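Local coordinates for putative secreted protein (Pseudomonas aeruginosa, PDB 3NPD) that is of unknown function but belongs to a Pseudomonas-specific family of putative secreted, quorum-sensing-regulated virulence factors, at residues 7-10 with 11-15; 38-42 with 43-47; 63-66 with 67-71. One frame throughout, in Å; residues are numbered along the deposited sequence.

How the contacts relate
Contact 1 (7-10 with 11-15) lies on helix 4-21, contact 2 (38-42 with 43-47) closes the hairpin of strands 32-40 and 43-50, and contact 3 (63-66 with 67-71) is a piece of helix 62-74. Contacts 1 and 2 touch, their centres about 10 Å apart: S10 OG reaches G41 O at 2.6 Å, a probable hydrogen bond, and L13 CD1 packs 3.4 Å from N42 O. Contact 3 stands apart, with nearest atoms about 7 Å from contact 2 and about 16 Å from contact 1, and lies across the centre of the chain from both. No active site is assigned; the ethanediol, sulfate and cyclohexylpropylsulfonic acid bound near contacts 1 and 3 probably come from the crystallisation liquor.

Contact 1: residues 7-10 with 11-15; sequences FELS and KMLEK. With EDO (1,2-ethanediol), chain I.
F7 and K11, one helical turn apart, run side by side in the same direction, and the aliphatic part of K11 meets the ring obliquely, with K11 CG 3.8 Å from F7 CE1. The lysine chain bends at chi2 (-81°) and again at chi3, which keeps CE near CE1 and CZ of the ring while NZ passes on to E14. That ammonium makes a salt bridge of 3.0 Å from K11 NZ to E14 OE1, meeting the carboxylate oxygen on its syn side. E8 extends outward from the helix; its CG lies 4.1 Å from SE of the selenomethionine M12, and its OE1 takes a weak hydrogen bond from O1 of an ethanediol. L9 sends CG to within 4.4 Å of L13 CD1 and also passes M12; L9 and M12 lie against R85, L13 against A87. S10 turns OG back beside its own backbone N (chi1 -59°); its single proton can serve G41 O in the hairpin turn, its strongest partner, or D6 O, or be shared between them. Beneath these side chains the regular i to i+4 ladder of an alpha helix runs from F7 to E14, ending with E14 N to S10 O at 2.8 Å. The chemistry is thus divided by face: at the surface a lysine lies along a ring, its charge probably offset by the E14 carboxylate, while S10 and the buried L13 face into the fold.

Contact 2: residues 38-42 with 43-47; sequences TVEGN and QLINH
Strands 38-40 and 43-47 run antiparallel with a marked twist, 141° between their directions, the axes of these short segments coming within 4.8 Å. T38 and I45 form a hydrogen-bonded pair through T38 N to I45 O (3.0 Å) and I45 N to T38 O (2.8 Å); V39 and L44 are the non-hydrogen-bonded pair between this and E40 with Q43. At the tight end, E40 N donates to Q43 O in the carbonyl plane, whereas Q43 N approaches E40 O from well above that oxygen's carbonyl plane, 46° out of it. This is a beta hairpin with a two-residue loop, closed by a type II' turn from E40 to Q43, in which G41 takes a positive phi. The hairpin belongs to the five-stranded mixed sheet, where 43-50 pairs on its other edge with strand 88-95, and G41 O can accept a hydrogen bond from S10 of helix 4-21. On the face carrying T38, E40, Q43 and I45, the ring of H47 presents NE2 edge-on to T38 OG1 at 2.7 Å, a hydrogen bond in which either may donate. The threonine torsion (chi1 67°) turns OG1 toward H47; the hydroxyl meets the ring in its plane, and I45 CG2 lies above one imidazole face, offset toward the rim. I45 CD1 reaches E40 CG at 3.6 Å. A water links N42 OD1 (2.6 Å) to Q43 NE2, while Q43 OE1 is held by T90 and R106. On the other face V39 CG2 meets L44 CD1 at 4.0 Å, and both residues pack against helix 4-21.

Contact 3: residues 63-66 with 67-71; sequences DSVR and SQLGD. With EDO (1,2-ethanediol), chain H.
The amide of Q68 reaches back one turn to S64: Q68 NE2 donates to S64 OG at 3.1 Å and, more weakly, to S64 O. With S64 chi1 at 173°, OG stands beside the serine's carbonyl carbon, near S64 O, and the extended Q68 chain brings NE2 to both. S64 O is therefore shared, taking its main-chain bond from Q68 N at 3.0 Å as well as the weak side-chain one. The remaining carbonyls each receive an i+4 amide: D63 O that of S67, V65 O that of L69 in a nearly straight bond (172°), and R66 O that of G70 at 2.8 Å. R66 stretches out fully extended as far as NE, and its guanidinium is gripped on several sides. NH2 gives an in-plane, 2.8 Å bond to O1 of an ethanediol, itself hydrogen-bonded to S111; NH2 also bonds R106 O, and NH1 forms a salt bridge with E105. V65 CG1 and L69 CD1 lie alongside each other at 3.9 Å. Helix 62-74 rests on the sheet: L69 packs against Y91 and F93 of strand 88-95 and against E105 and F107 of strand 101-107, and R66 makes a cation-pi contact with F107.

Contact 1: residues 7-10 with 11-15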
loop_
_atom_site.group_PDB
_atom_site.type_symbol
_atom_site.label_atom_id
_atom_site.label_comp_id
_atom_site.label_asym_id
_atom_site.label_seq_id
_atom_site.Cartn_x
_atom_site.Cartn_y
_atom_site.Cartn_z
ATOM N N PHE A 7 3.818 7.199 17.810
ATOM C CA PHE A 7 3.773 5.766 18.111
ATOM C C PHE A 7 2.303 5.263 18.208
ATOM O O PHE A 7 1.949 4.158 17.732
ATOM C CB PHE A 7 4.511 5.513 19.423
ATOM C CG PHE A 7 4.746 4.067 19.744
ATOM C CD1 PHE A 7 3.744 3.305 20.334
ATOM C CD2 PHE A 7 5.980 3.466 19.467
ATOM C CE1 PHE A 7 3.965 1.974 20.649
ATOM C CE2 PHE A 7 6.213 2.127 19.806
ATOM C CZ PHE A 7 5.208 1.385 20.379
ATOM N N GLU A 8 1.455 6.059 18.840
ATOM C CA GLU A 8 0.025 5.747 18.926
ATOM C C GLU A 8 -0.601 5.599 17.550
ATOM O O GLU A 8 -1.432 4.681 17.357
ATOM C CB GLU A 8 -0.723 6.842 19.668
ATOM C CG GLU A 8 -2.194 6.533 19.936
ATOM C CD GLU A 8 -2.822 7.667 20.728
ATOM O OE1 GLU A 8 -2.753 8.828 20.275
ATOM O OE2 GLU A 8 -3.358 7.414 21.850
ATOM N N LEU A 9 -0.315 6.544 16.646
ATOM C CA LEU A 9 -0.817 6.437 15.267
ATOM C C LEU A 9 -0.380 5.093 14.650
ATOM O O LEU A 9 -1.221 4.384 14.029
ATOM C CB LEU A 9 -0.473 7.657 14.382
ATOM C CG LEU A 9 -0.960 7.618 12.930
ATOM C CD1 LEU A 9 -2.543 7.605 12.851
ATOM C CD2 LEU A 9 -0.373 8.787 12.099
ATOM N N SER A 10 0.883 4.709 14.837
ATOM C CA SER A 10 1.388 3.433 14.315
ATOM C C SER A 10 0.583 2.248 14.859
ATOM O O SER A 10 0.193 1.361 14.090
ATOM C CB SER A 10 2.854 3.225 14.644
ATOM O OG SER A 10 3.602 4.265 14.107
ATOM N N LYS A 11 0.270 2.286 16.152
ATOM C CA LYS A 11 -0.589 1.259 16.785
ATOM C C LYS A 11 -2.002 1.190 16.196
ATOM O O LYS A 11 -2.532 0.104 16.013
ATOM C CB LYS A 11 -0.644 1.435 18.304
ATOM C CG LYS A 11 0.699 1.137 18.952
ATOM C CD LYS A 11 0.857 -0.383 19.121
ATOM C CE LYS A 11 2.224 -0.860 18.811
ATOM N NZ LYS A 11 2.248 -2.334 19.082
HETATM N N MSE A 12 -2.586 2.336 15.904
HETATM C CA MSE A 12 -3.888 2.425 15.218
HETATM C C MSE A 12 -3.790 1.828 13.813
HETATM O O MSE A 12 -4.674 1.070 13.389
HETATM C CB MSE A 12 -4.371 3.878 15.166
HETATM C CG MSE A 12 -4.571 4.455 16.596
HETATM SE SE MSE A 12 -4.708 6.346 16.647
HETATM C CE MSE A 12 -6.090 6.640 15.303
ATOM N N LEU A 13 -2.723 2.173 13.087
ATOM C CA LEU A 13 -2.469 1.597 11.770
ATOM C C LEU A 13 -2.255 0.071 11.828
ATOM O O LEU A 13 -2.719 -0.633 10.957
ATOM C CB LEU A 13 -1.290 2.280 11.088
ATOM C CG LEU A 13 -1.490 3.774 10.751
ATOM C CD1 LEU A 13 -0.181 4.323 10.123
ATOM C CD2 LEU A 13 -2.708 3.987 9.852
ATOM N N GLU A 14 -1.579 -0.422 12.863
ATOM C CA GLU A 14 -1.387 -1.870 13.072
ATOM C C GLU A 14 -2.727 -2.600 13.229
ATOM O O GLU A 14 -2.891 -3.703 12.703
ATOM C CB GLU A 14 -0.491 -2.147 14.301
ATOM C CG GLU A 14 0.972 -2.003 13.957
ATOM C CD GLU A 14 1.923 -2.139 15.115
ATOM O OE1 GLU A 14 1.497 -2.549 16.221
ATOM O OE2 GLU A 14 3.117 -1.836 14.891
ATOM N N LYS A 15 -3.702 -1.974 13.900
ATOM C CA LYS A 15 -5.033 -2.583 14.017
ATOM C C LYS A 15 -5.625 -2.740 12.627
ATOM O O LYS A 15 -6.167 -3.792 12.314
ATOM C CB LYS A 15 -6.051 -1.782 14.872
ATOM C CG LYS A 15 -5.728 -1.634 16.329
ATOM C CD LYS A 15 -7.029 -1.299 17.126
HETATM C C1 EDO I . -1.231 10.161 23.703
HETATM O O1 EDO I . -0.686 9.904 22.414
HETATM C C2 EDO I . -0.221 9.693 24.744
HETATM O O2 EDO I . 0.211 8.352 24.474
#

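Contact 2: residues 38-42 with 43-47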
loop_
_atom_site.group_PDB
_atom_site.type_symbol
_atom_site.label_atom_id
_atom_site.label_comp_id
_atom_site.label_asym_id
_atom_site.label_seq_id
_atom_site.Cartn_x
_atom_site.Cartn_y
_atom_site.Cartn_z
ATOM N N THR A 38 1.559 -4.355 6.543
ATOM C CA THR A 38 2.436 -4.087 7.685
ATOM C C THR A 38 2.452 -2.574 7.928
ATOM O O THR A 38 1.906 -1.800 7.125
ATOM C CB THR A 38 3.876 -4.615 7.513
ATOM O OG1 THR A 38 4.530 -3.881 6.470
ATOM C CG2 THR A 38 3.936 -6.141 7.236
ATOM N N VAL A 39 3.063 -2.163 9.029
ATOM C CA VAL A 39 3.161 -0.760 9.384
ATOM C C VAL A 39 4.628 -0.430 9.682
ATOM O O VAL A 39 5.347 -1.203 10.369
ATOM C CB VAL A 39 2.273 -0.443 10.615
ATOM C CG1 VAL A 39 2.512 1.005 11.084
ATOM C CG2 VAL A 39 0.785 -0.658 10.272
ATOM N N GLU A 40 5.076 0.672 9.110
ATOM C CA GLU A 40 6.422 1.248 9.408
ATOM C C GLU A 40 6.180 2.709 9.687
ATOM O O GLU A 40 5.912 3.488 8.793
ATOM C CB GLU A 40 7.396 1.055 8.263
ATOM C CG GLU A 40 7.727 -0.382 7.967
ATOM C CD GLU A 40 8.558 -1.097 9.023
ATOM O OE1 GLU A 40 9.296 -0.438 9.828
ATOM O OE2 GLU A 40 8.481 -2.345 9.024
ATOM N N GLY A 41 6.256 3.081 10.964
ATOM C CA GLY A 41 6.014 4.463 11.354
ATOM C C GLY A 41 4.581 4.887 11.056
ATOM O O GLY A 41 3.626 4.218 11.487
ATOM N N ASN A 42 4.454 5.937 10.243
ATOM C CA ASN A 42 3.155 6.458 9.826
ATOM C C ASN A 42 2.637 5.844 8.498
ATOM O O ASN A 42 1.620 6.294 7.993
ATOM C CB ASN A 42 3.135 8.001 9.755
ATOM C CG ASN A 42 4.045 8.554 8.677
ATOM O OD1 ASN A 42 4.881 7.830 8.119
ATOM N ND2 ASN A 42 3.912 9.828 8.397
ATOM N N GLN A 43 3.320 4.831 7.962
ATOM C CA GLN A 43 2.956 4.192 6.723
ATOM C C GLN A 43 2.244 2.875 6.971
ATOM O O GLN A 43 2.769 1.989 7.649
ATOM C CB GLN A 43 4.184 3.878 5.857
ATOM C CG GLN A 43 4.858 5.105 5.355
ATOM C CD GLN A 43 6.041 4.834 4.465
ATOM O OE1 GLN A 43 6.000 4.013 3.548
ATOM N NE2 GLN A 43 7.102 5.572 4.711
ATOM N N LEU A 44 1.047 2.762 6.415
ATOM C CA LEU A 44 0.331 1.487 6.269
ATOM C C LEU A 44 0.714 0.951 4.890
ATOM O O LEU A 44 0.391 1.573 3.876
ATOM C CB LEU A 44 -1.190 1.709 6.351
ATOM C CG LEU A 44 -2.075 0.480 6.139
ATOM C CD1 LEU A 44 -1.764 -0.611 7.197
ATOM C CD2 LEU A 44 -3.584 0.862 6.130
ATOM N N ILE A 45 1.362 -0.185 4.856
ATOM C CA ILE A 45 1.968 -0.707 3.635
ATOM C C ILE A 45 1.204 -1.943 3.214
ATOM O O ILE A 45 1.112 -2.896 3.993
ATOM C CB ILE A 45 3.445 -1.096 3.850
ATOM C CG1 ILE A 45 4.292 0.047 4.359
ATOM C CG2 ILE A 45 4.064 -1.713 2.521
ATOM C CD1 ILE A 45 5.585 -0.362 5.035
ATOM N N ASN A 46 0.690 -1.959 1.984
ATOM C CA ASN A 46 0.076 -3.118 1.386
ATOM C C ASN A 46 1.178 -3.682 0.511
ATOM O O ASN A 46 1.694 -2.997 -0.401
ATOM C CB ASN A 46 -1.158 -2.673 0.557
ATOM C CG ASN A 46 -2.038 -3.809 0.045
ATOM O OD1 ASN A 46 -2.944 -3.544 -0.750
ATOM N ND2 ASN A 46 -1.773 -5.061 0.445
ATOM N N HIS A 47 1.559 -4.920 0.776
ATOM C CA HIS A 47 2.554 -5.610 -0.003
ATOM C C HIS A 47 1.823 -6.457 -1.030
ATOM O O HIS A 47 0.915 -7.199 -0.671
ATOM C CB HIS A 47 3.348 -6.546 0.907
ATOM C CG HIS A 47 4.029 -5.844 2.062
ATOM N ND1 HIS A 47 5.331 -5.387 2.020
ATOM C CD2 HIS A 47 3.573 -5.551 3.296
ATOM C CE1 HIS A 47 5.637 -4.824 3.177
ATOM N NE2 HIS A 47 4.588 -4.908 3.970
HETATM O O HOH W 1 7.089 7.826 6.665
#

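Contact 3: residues 63-66 with 67-71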
loop_
_atom_site.group_PDB
_atom_site.type_symbol
_atom_site.label_atom_id
_atom_site.label_comp_id
_atom_site.label_asym_id
_atom_site.label_seq_id
_atom_site.Cartn_x
_atom_site.Cartn_y
_atom_site.Cartn_z
ATOM N N ASP A 63 3.642 6.353 -14.050
ATOM C CA ASP A 63 2.709 7.459 -13.750
ATOM C C ASP A 63 1.253 6.986 -13.830
ATOM O O ASP A 63 0.427 7.437 -13.021
ATOM C CB ASP A 63 2.908 8.646 -14.687
ATOM C CG ASP A 63 4.270 9.326 -14.517
ATOM O OD1 ASP A 63 4.936 9.212 -13.449
ATOM O OD2 ASP A 63 4.667 9.975 -15.484
ATOM N N SER A 64 0.935 6.134 -14.821
ATOM C CA SER A 64 -0.419 5.580 -14.961
ATOM C C SER A 64 -0.739 4.648 -13.799
ATOM O O SER A 64 -1.841 4.714 -13.236
ATOM C CB SER A 64 -0.606 4.859 -16.303
ATOM O OG SER A 64 -1.853 4.198 -16.377
ATOM N N VAL A 65 0.209 3.791 -13.416
ATOM C CA VAL A 65 0.049 2.967 -12.211
ATOM C C VAL A 65 -0.263 3.851 -10.972
ATOM O O VAL A 65 -1.192 3.564 -10.229
ATOM C CB VAL A 65 1.264 2.040 -11.947
ATOM C CG1 VAL A 65 1.195 1.437 -10.537
ATOM C CG2 VAL A 65 1.411 0.949 -13.037
ATOM N N ARG A 66 0.524 4.913 -10.751
ATOM C CA ARG A 66 0.361 5.764 -9.590
ATOM C C ARG A 66 -1.000 6.432 -9.620
ATOM O O ARG A 66 -1.705 6.486 -8.603
ATOM C CB ARG A 66 1.434 6.829 -9.532
ATOM C CG ARG A 66 1.264 7.731 -8.284
ATOM C CD ARG A 66 2.310 8.817 -8.096
ATOM N NE ARG A 66 1.943 9.645 -6.955
ATOM C CZ ARG A 66 2.099 9.301 -5.657
ATOM N NH1 ARG A 66 2.603 8.128 -5.308
ATOM N NH2 ARG A 66 1.696 10.144 -4.699
ATOM N N SER A 67 -1.375 6.894 -10.803
ATOM C CA SER A 67 -2.636 7.617 -10.957
ATOM C C SER A 67 -3.834 6.707 -10.634
ATOM O O SER A 67 -4.759 7.120 -9.950
ATOM C CB SER A 67 -2.748 8.229 -12.374
ATOM O OG SER A 67 -3.972 8.920 -12.523
ATOM N N GLN A 68 -3.780 5.472 -11.105
ATOM C CA GLN A 68 -4.845 4.488 -10.825
ATOM C C GLN A 68 -4.902 4.113 -9.351
ATOM O O GLN A 68 -5.994 4.005 -8.778
ATOM C CB GLN A 68 -4.660 3.234 -11.625
ATOM C CG GLN A 68 -4.831 3.449 -13.089
ATOM C CD GLN A 68 -4.556 2.163 -13.879
ATOM O OE1 GLN A 68 -5.265 1.173 -13.709
ATOM N NE2 GLN A 68 -3.518 2.177 -14.734
ATOM N N LEU A 69 -3.738 3.866 -8.764
ATOM C CA LEU A 69 -3.635 3.641 -7.305
ATOM C C LEU A 69 -4.184 4.809 -6.512
ATOM O O LEU A 69 -4.960 4.601 -5.598
ATOM C CB LEU A 69 -2.223 3.325 -6.846
ATOM C CG LEU A 69 -1.662 1.973 -7.263
ATOM C CD1 LEU A 69 -0.188 1.929 -6.968
ATOM C CD2 LEU A 69 -2.392 0.779 -6.568
ATOM N N GLY A 70 -3.801 6.011 -6.882
ATOM C CA GLY A 70 -4.272 7.271 -6.230
ATOM C C GLY A 70 -5.773 7.409 -6.286
ATOM O O GLY A 70 -6.390 7.734 -5.270
ATOM N N ASP A 71 -6.355 7.170 -7.469
ATOM C CA ASP A 71 -7.821 7.240 -7.671
ATOM C C ASP A 71 -8.519 6.326 -6.669
ATOM O O ASP A 71 -9.492 6.738 -6.009
ATOM C CB ASP A 71 -8.246 6.811 -9.095
ATOM C CG ASP A 71 -7.906 7.837 -10.197
ATOM O OD1 ASP A 71 -7.749 9.052 -9.909
ATOM O OD2 ASP A 71 -7.833 7.404 -11.390
HETATM C C1 EDO H . 1.090 13.915 -5.483
HETATM O O1 EDO H . 0.615 12.557 -5.562
HETATM C C2 EDO H . 2.328 13.976 -4.629
HETATM O O2 EDO H . 2.002 13.571 -3.289
#